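Local coordinates for extracellular solute-binding protein, family 3 (Methylophaga aminisulfidivorans MP, PDB 5SV6) that is of unknown function but has a periplasmic binding protein-like architecture and is probably linked to the methanol dehydrogenase system, at residues Ser235-Pro240 and Gly246-Phe251; Ser126-Ile131 and Pro158-Glu163. All blocks are in the same frame, centred on the assembly; numbering follows the deposited sequence.

In the fold
Along the chain from the N terminus, strand 118-133 comes first and runs from one lobe into the other. Contact 2 closes when the chain, having passed helix 146-149 and strand 154-156, returns at Pro158-Glu163 and sets the start of helix 161-168 against Ser126-Ile131. Contact 1 follows in series, neither nested nor crossed: Ser235-Pro240 and Gly246-Phe251 form a hairpin with five residues between them. The two meet in one mixed sheet, where 247-257 pairs antiparallel with 118-133. Probable backbone hydrogen bonds join Tyr128 to both Ser235 and Gln249, and Pro161 packs on the backbone of Arg248.

Contact 1 (Ser235-Pro240 and Gly246-Phe251); sequences SEEIAP and GVRQQF
Glu237 and Arg248 both send CG away from their own backbone N (chi1 -178° and 177°), and their side chains run alongside each other in the same direction. Arg248 bends further out, at chi3, and brings NH1 to Glu237 OE2 at 2.9 Å, a salt bridge that uses the anti side of the carboxylate, whose plane stands almost perpendicular to the guanidinium. NH1 also donates to Gln250 O, which lies in the guanidinium plane, while Ile238 CD1 sits over one guanidinium face. Lys125 pairs with the same Glu237 OE2, so two cations share this oxygen.

The backbones form a short antiparallel beta hairpin. Ala239 and Val247 are its hydrogen-bonded pair, with Val247 N to Ala239 O at 2.7 Å and Ala239 N to Val247 O at 2.8 Å; Ile238 and Arg248 make the non-hydrogen-bonded pair. Beyond Arg248 the regular pairing gives way, yet Gln249 N still reaches Glu237 O at 2.7 Å.

The buried amide of Gln250 takes over at the far end. Its extended chain crosses Glu237 at about a right angle, and Gln250 NE2 gives Ser235 O a bond of 2.8 Å that lies in the carbonyl plane. Beside it, Gln249 CB rests against Ser235 CB at 3.6 Å. The bend of Gln249 at chi2 (-83°) turns the amide back, so that Gln249 NE2 reaches Val247 O at 3.0 Å, over the opposite face of that carbonyl from Ala239 N. Trp143 NE1 binds Gln249 OE1, and His213 NE2 binds Ser235 OG.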
ATOM      1  N   SER A 235       1.741  11.865   5.543  1.00  9.65           N
ATOM      2  CA  SER A 235       1.564  12.074   6.982  1.00 11.17           C
ATOM      3  C   SER A 235       2.887  12.047   7.738  1.00 12.59           C
ATOM      4  O   SER A 235       3.886  11.537   7.236  1.00 10.11           O
ATOM      5  CB  SER A 235       0.648  11.008   7.589  1.00 11.68           C
ATOM      6  OG  SER A 235      -0.710  11.375   7.487  1.00 12.41           O
ATOM      7  N   GLU A 236       2.870  12.602   8.947  1.00 11.38           N
ATOM      8  CA  GLU A 236       3.997  12.510   9.867  1.00 15.34           C
ATOM      9  C   GLU A 236       4.186  11.044  10.270  1.00 16.26           C
ATOM     10  O   GLU A 236       3.227  10.267  10.250  1.00 15.34           O
ATOM     11  CB  GLU A 236       3.756  13.411  11.093  1.00 15.95           C
ATOM     12  CG  GLU A 236       3.891  14.910  10.771  1.00 20.50           C
ATOM     13  CD  GLU A 236       3.261  15.835  11.822  1.00 21.11           C
ATOM     14  OE1 GLU A 236       2.819  15.351  12.886  1.00 21.24           O
ATOM     15  OE2 GLU A 236       3.199  17.056  11.567  1.00 23.58           O
ATOM     16  N   GLU A 237       5.409  10.666  10.636  1.00 16.17           N
ATOM     17  CA  GLU A 237       5.706   9.260  10.961  1.00 14.96           C
ATOM     18  C   GLU A 237       4.805   8.697  12.056  1.00 15.68           C
ATOM     19  O   GLU A 237       4.259   7.596  11.926  1.00 12.74           O
ATOM     20  CB  GLU A 237       7.182   9.071  11.346  1.00 15.49           C
ATOM     21  CG  GLU A 237       7.556   7.608  11.640  1.00 15.55           C
ATOM     22  CD  GLU A 237       9.053   7.351  11.612  1.00 18.11           C
ATOM     23  OE1 GLU A 237       9.830   8.285  11.899  1.00 19.90           O
ATOM     24  OE2 GLU A 237       9.457   6.211  11.294  1.00 19.38           O
ATOM     25  N   ILE A 238       4.657   9.450  13.143  1.00 14.48           N
ATOM     26  CA  ILE A 238       3.806   9.031  14.250  1.00 16.30           C
ATOM     27  C   ILE A 238       2.794  10.123  14.567  1.00 17.11           C
ATOM     28  O   ILE A 238       3.172  11.223  14.965  1.00 17.73           O
ATOM     29  CB  ILE A 238       4.643   8.754  15.519  1.00 18.77           C
ATOM     30  CG1 ILE A 238       5.825   7.836  15.195  1.00 19.91           C
ATOM     31  CG2 ILE A 238       3.777   8.160  16.628  1.00 19.50           C
ATOM     32  CD1 ILE A 238       5.429   6.430  14.834  1.00 17.25           C
ATOM     33  N   ALA A 239       1.512   9.830  14.381  1.00 16.31           N
ATOM     34  CA  ALA A 239       0.463  10.791  14.716  1.00 18.80           C
ATOM     35  C   ALA A 239       0.044  10.655  16.175  1.00 18.87           C
ATOM     36  O   ALA A 239      -0.277   9.551  16.633  1.00 15.49           O
ATOM     37  CB  ALA A 239      -0.745  10.623  13.800  1.00 18.31           C
ATOM     38  N   PRO A 240       0.046  11.782  16.908  1.00 18.21           N
ATOM     39  CA  PRO A 240      -0.339  11.807  18.326  1.00 21.48           C
ATOM     40  C   PRO A 240      -1.830  11.586  18.513  1.00 22.35           C
ATOM     41  O   PRO A 240      -2.613  11.943  17.640  1.00 22.92           O
ATOM     42  CB  PRO A 240       0.040  13.227  18.773  1.00 22.28           C
ATOM     43  CG  PRO A 240       0.058  14.024  17.526  1.00 22.68           C
ATOM     44  CD  PRO A 240       0.549  13.089  16.455  1.00 18.85           C
ATOM     45  N   GLY A 246       0.726   6.932  20.140  1.00 21.83           N
ATOM     46  CA  GLY A 246       0.979   7.472  18.816  1.00 18.13           C
ATOM     47  C   GLY A 246       0.695   6.448  17.727  1.00 19.71           C
ATOM     48  O   GLY A 246       1.006   5.273  17.889  1.00 20.40           O
ATOM     49  N   VAL A 247       0.104   6.899  16.623  1.00 18.68           N
ATOM     50  CA  VAL A 247      -0.296   6.015  15.525  1.00 16.74           C
ATOM     51  C   VAL A 247       0.652   6.171  14.330  1.00 14.99           C
ATOM     52  O   VAL A 247       0.692   7.223  13.694  1.00 12.29           O
ATOM     53  CB  VAL A 247      -1.763   6.300  15.102  1.00 15.71           C
ATOM     54  CG1 VAL A 247      -2.233   5.330  14.016  1.00 15.90           C
ATOM     55  CG2 VAL A 247      -2.691   6.220  16.318  1.00 17.80           C
ATOM     56  N   ARG A 248       1.429   5.125  14.052  1.00 12.18           N
ATOM     57  CA  ARG A 248       2.399   5.139  12.958  1.00 12.79           C
ATOM     58  C   ARG A 248       1.717   5.307  11.601  1.00 12.05           C
ATOM     59  O   ARG A 248       0.731   4.632  11.314  1.00 13.35           O
ATOM     60  CB  ARG A 248       3.231   3.847  12.975  1.00 14.08           C
ATOM     61  CG  ARG A 248       4.230   3.726  11.831  1.00 13.40           C
ATOM     62  CD  ARG A 248       5.194   2.555  12.053  1.00 16.35           C
ATOM     63  NE  ARG A 248       6.198   2.892  13.055  1.00 15.64           N
ATOM     64  CZ  ARG A 248       7.293   3.603  12.791  1.00 18.75           C
ATOM     65  NH1 ARG A 248       7.528   4.047  11.554  1.00 15.06           N
ATOM     66  NH2 ARG A 248       8.154   3.872  13.761  1.00 14.49           N
ATOM     67  N   GLN A 249       2.234   6.213  10.777  1.00 12.61           N
ATOM     68  CA  GLN A 249       1.668   6.460   9.444  1.00 10.42           C
ATOM     69  C   GLN A 249       2.668   6.150   8.337  1.00 10.96           C
ATOM     70  O   GLN A 249       2.317   6.186   7.156  1.00  9.85           O
ATOM     71  CB  GLN A 249       1.257   7.924   9.307  1.00 11.07           C
ATOM     72  CG  GLN A 249       0.537   8.485  10.508  1.00 16.37           C
ATOM     73  CD  GLN A 249      -0.930   8.156  10.510  1.00 15.87           C
ATOM     74  OE1 GLN A 249      -1.636   8.435   9.544  1.00 15.93           O
ATOM     75  NE2 GLN A 249      -1.408   7.565  11.608  1.00 15.25           N
ATOM     76  N   GLN A 250       3.915   5.881   8.721  1.00  9.91           N
ATOM     77  CA  GLN A 250       4.991   5.598   7.769  1.00 10.34           C
ATOM     78  C   GLN A 250       5.572   4.216   8.047  1.00 11.37           C
ATOM     79  O   GLN A 250       5.820   3.871   9.197  1.00  9.47           O
ATOM     80  CB  GLN A 250       6.098   6.655   7.870  1.00 10.96           C
ATOM     81  CG  GLN A 250       5.677   8.050   7.446  1.00  9.70           C
ATOM     82  CD  GLN A 250       6.798   9.074   7.581  1.00 14.70           C
ATOM     83  OE1 GLN A 250       7.974   8.720   7.705  1.00 12.02           O
ATOM     84  NE2 GLN A 250       6.440  10.349   7.524  1.00 12.06           N
ATOM     85  N   PHE A 251       5.792   3.427   6.996  1.00  9.24           N
ATOM     86  CA  PHE A 251       6.194   2.028   7.168  1.00  9.99           C
ATOM     87  C   PHE A 251       7.310   1.612   6.210  1.00  8.84           C
ATOM     88  O   PHE A 251       7.231   1.871   5.004  1.00  8.37           O
ATOM     89  CB  PHE A 251       4.987   1.101   6.961  1.00  9.31           C
ATOM     90  CG  PHE A 251       3.890   1.301   7.979  1.00 11.37           C
ATOM     91  CD1 PHE A 251       3.812   0.482   9.101  1.00 11.30           C
ATOM     92  CD2 PHE A 251       2.961   2.321   7.827  1.00 10.33           C
ATOM     93  CE1 PHE A 251       2.825   0.680  10.056  1.00 11.35           C
ATOM     94  CE2 PHE A 251       1.963   2.526   8.778  1.00 10.83           C
ATOM     95  CZ  PHE A 251       1.894   1.702   9.894  1.00 10.99           C
TER

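Contact 2 (Ser126-Ile131 and Pro158-Glu163); sequences SGYAFI and PGSPSE
At the N-terminal turn of helix 161-168, where Ser160 holds the N-cap position, Pro161 meets the ring of Tyr128 on strand 118-133. Pro161 CD lies over one face of the ring, 3.9 Å from its centroid and 28° off the normal, a CH-pi contact displaced toward the phenol end: the nearest ring atom, Tyr128 CZ, is 3.5 Å from CD. Pro161 CG follows above Tyr128 CE1 at 3.8 Å, and the tyrosine and proline side chains cross at about a right angle. The ring reaches the helix because Tyr128 CG stands opposite the carbonyl carbon, chi1 -77°.

This places a strand that runs between the two lobes of the binding-protein-like fold against the first turn of a helix in one of them. The serines flanking Pro161 approach the ring obliquely. Ser160 CB comes to 3.7 Å from Tyr128 OH, and Ser162 OG to 3.7 Å from Tyr128 CD2. Each serine hydroxyl has its polar partner outside the contact, Val157 O for Ser160 and His213 ND1 for Ser162. The turn itself is tied by Glu163 N to Ser160 O at 2.9 Å. Gly159 N also donates to Glu163 OE1, approaching that oxygen nearly in line with its C-O bond, and Arg167 forms a salt bridge with the other oxygen of that carboxylate. The ring of Trp215 meets Tyr128 too, its plane inclined by about 55°.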
ATOM      1  N   SER A 126       7.550   4.360   2.864  1.00 10.20           N
ATOM      2  CA  SER A 126       6.586   5.357   2.414  1.00  8.75           C
ATOM      3  C   SER A 126       5.565   5.586   3.515  1.00  8.99           C
ATOM      4  O   SER A 126       5.740   5.110   4.628  1.00  7.80           O
ATOM      5  CB  SER A 126       5.921   4.925   1.103  1.00  8.65           C
ATOM      6  OG  SER A 126       5.269   6.026   0.497  1.00 10.97           O
ATOM      7  N   GLY A 127       4.524   6.349   3.222  1.00  9.59           N
ATOM      8  CA  GLY A 127       3.528   6.632   4.237  1.00 10.42           C
ATOM      9  C   GLY A 127       2.135   6.815   3.682  1.00  8.78           C
ATOM     10  O   GLY A 127       1.948   6.943   2.470  1.00  9.08           O
ATOM     11  N   TYR A 128       1.158   6.796   4.583  1.00  8.71           N
ATOM     12  CA  TYR A 128      -0.206   7.189   4.271  1.00  8.90           C
ATOM     13  C   TYR A 128      -0.167   8.680   3.979  1.00  8.99           C
ATOM     14  O   TYR A 128       0.670   9.389   4.522  1.00  8.67           O
ATOM     15  CB  TYR A 128      -1.136   6.871   5.458  1.00  9.61           C
ATOM     16  CG  TYR A 128      -1.448   5.399   5.517  1.00  9.49           C
ATOM     17  CD1 TYR A 128      -0.546   4.502   6.067  1.00 11.57           C
ATOM     18  CD2 TYR A 128      -2.624   4.899   4.969  1.00 11.74           C
ATOM     19  CE1 TYR A 128      -0.805   3.147   6.078  1.00 11.49           C
ATOM     20  CE2 TYR A 128      -2.895   3.551   4.982  1.00 10.99           C
ATOM     21  CZ  TYR A 128      -1.982   2.678   5.533  1.00 13.81           C
ATOM     22  OH  TYR A 128      -2.249   1.327   5.544  1.00 13.80           O
ATOM     23  N   ALA A 129      -1.056   9.144   3.106  1.00  8.61           N
ATOM     24  CA  ALA A 129      -1.032  10.538   2.662  1.00  9.56           C
ATOM     25  C   ALA A 129      -2.429  11.122   2.494  1.00  8.62           C
ATOM     26  O   ALA A 129      -3.348  10.423   2.072  1.00  8.53           O
ATOM     27  CB  ALA A 129      -0.258  10.669   1.341  1.00  8.38           C
ATOM     28  N   PHE A 130      -2.567  12.406   2.821  1.00  7.89           N
ATOM     29  CA  PHE A 130      -3.775  13.172   2.529  1.00  7.95           C
ATOM     30  C   PHE A 130      -3.799  13.547   1.062  1.00  9.59           C
ATOM     31  O   PHE A 130      -2.805  14.027   0.520  1.00 10.75           O
ATOM     32  CB  PHE A 130      -3.815  14.443   3.371  1.00  8.73           C
ATOM     33  CG  PHE A 130      -3.829  14.179   4.839  1.00 10.70           C
ATOM     34  CD1 PHE A 130      -5.020  13.871   5.487  1.00 10.07           C
ATOM     35  CD2 PHE A 130      -2.653  14.214   5.572  1.00 11.03           C
ATOM     36  CE1 PHE A 130      -5.036  13.600   6.839  1.00 10.27           C
ATOM     37  CE2 PHE A 130      -2.660  13.957   6.926  1.00 11.81           C
ATOM     38  CZ  PHE A 130      -3.853  13.657   7.563  1.00 11.11           C
ATOM     39  N   ILE A 131      -4.936  13.313   0.420  1.00  8.62           N
ATOM     40  CA  ILE A 131      -5.083  13.581  -0.996  1.00  9.04           C
ATOM     41  C   ILE A 131      -6.326  14.442  -1.205  1.00  8.89           C
ATOM     42  O   ILE A 131      -7.432  14.020  -0.880  1.00 10.07           O
ATOM     43  CB  ILE A 131      -5.190  12.262  -1.783  1.00  8.46           C
ATOM     44  CG1 ILE A 131      -3.858  11.501  -1.699  1.00  7.64           C
ATOM     45  CG2 ILE A 131      -5.582  12.533  -3.238  1.00 10.44           C
ATOM     46  CD1 ILE A 131      -3.934  10.021  -2.094  1.00 10.53           C
ATOM     47  N   PRO A 158     -10.722   0.853   5.711  1.00 19.05           N
ATOM     48  CA  PRO A 158     -10.970   0.378   7.078  1.00 18.58           C
ATOM     49  C   PRO A 158      -9.840  -0.526   7.563  1.00 16.19           C
ATOM     50  O   PRO A 158      -9.269  -1.264   6.767  1.00 15.52           O
ATOM     51  CB  PRO A 158     -12.273  -0.415   6.942  1.00 17.77           C
ATOM     52  CG  PRO A 158     -12.933   0.149   5.716  1.00 18.37           C
ATOM     53  CD  PRO A 158     -11.806   0.481   4.783  1.00 15.61           C
ATOM     54  N   GLY A 159      -9.513  -0.446   8.848  1.00 17.97           N
ATOM     55  CA  GLY A 159      -8.438  -1.243   9.414  1.00 17.59           C
ATOM     56  C   GLY A 159      -7.057  -0.643   9.237  1.00 20.00           C
ATOM     57  O   GLY A 159      -6.059  -1.214   9.703  1.00 19.39           O
ATOM     58  N   SER A 160      -6.989   0.500   8.556  1.00 14.66           N
ATOM     59  CA  SER A 160      -5.720   1.190   8.348  1.00 14.42           C
ATOM     60  C   SER A 160      -5.542   2.263   9.442  1.00 14.23           C
ATOM     61  O   SER A 160      -6.492   2.568  10.164  1.00 12.07           O
ATOM     62  CB  SER A 160      -5.688   1.814   6.943  1.00 14.38           C
ATOM     63  OG  SER A 160      -6.643   2.852   6.823  1.00 13.76           O
ATOM     64  N   PRO A 161      -4.331   2.841   9.566  1.00 14.50           N
ATOM     65  CA  PRO A 161      -4.163   3.927  10.544  1.00 13.09           C
ATOM     66  C   PRO A 161      -5.118   5.096  10.284  1.00 12.95           C
ATOM     67  O   PRO A 161      -5.412   5.849  11.211  1.00 11.03           O
ATOM     68  CB  PRO A 161      -2.713   4.376  10.333  1.00 13.13           C
ATOM     69  CG  PRO A 161      -2.028   3.197   9.717  1.00 14.26           C
ATOM     70  CD  PRO A 161      -3.069   2.525   8.872  1.00 14.27           C
ATOM     71  N   SER A 162      -5.581   5.240   9.044  1.00 11.75           N
ATOM     72  CA  SER A 162      -6.586   6.244   8.699  1.00 13.42           C
ATOM     73  C   SER A 162      -7.825   6.101   9.560  1.00 11.22           C
ATOM     74  O   SER A 162      -8.396   7.098  10.015  1.00 10.41           O
ATOM     75  CB  SER A 162      -6.987   6.122   7.227  1.00 10.39           C
ATOM     76  OG  SER A 162      -5.838   6.015   6.416  1.00 11.14           O
ATOM     77  N   GLU A 163      -8.253   4.857   9.773  1.00 12.33           N
ATOM     78  CA  GLU A 163      -9.436   4.607  10.590  1.00 12.02           C
ATOM     79  C   GLU A 163      -9.192   5.023  12.036  1.00 13.57           C
ATOM     80  O   GLU A 163     -10.009   5.702  12.636  1.00 13.44           O
ATOM     81  CB  GLU A 163      -9.863   3.129  10.533  1.00 15.59           C
ATOM     82  CG  GLU A 163     -11.171   2.900  11.271  1.00 19.86           C
ATOM     83  CD  GLU A 163     -11.614   1.444  11.336  1.00 21.78           C
ATOM     84  OE1 GLU A 163     -11.125   0.609  10.545  1.00 19.76           O
ATOM     85  OE2 GLU A 163     -12.465   1.148  12.195  1.00 24.71           O
TER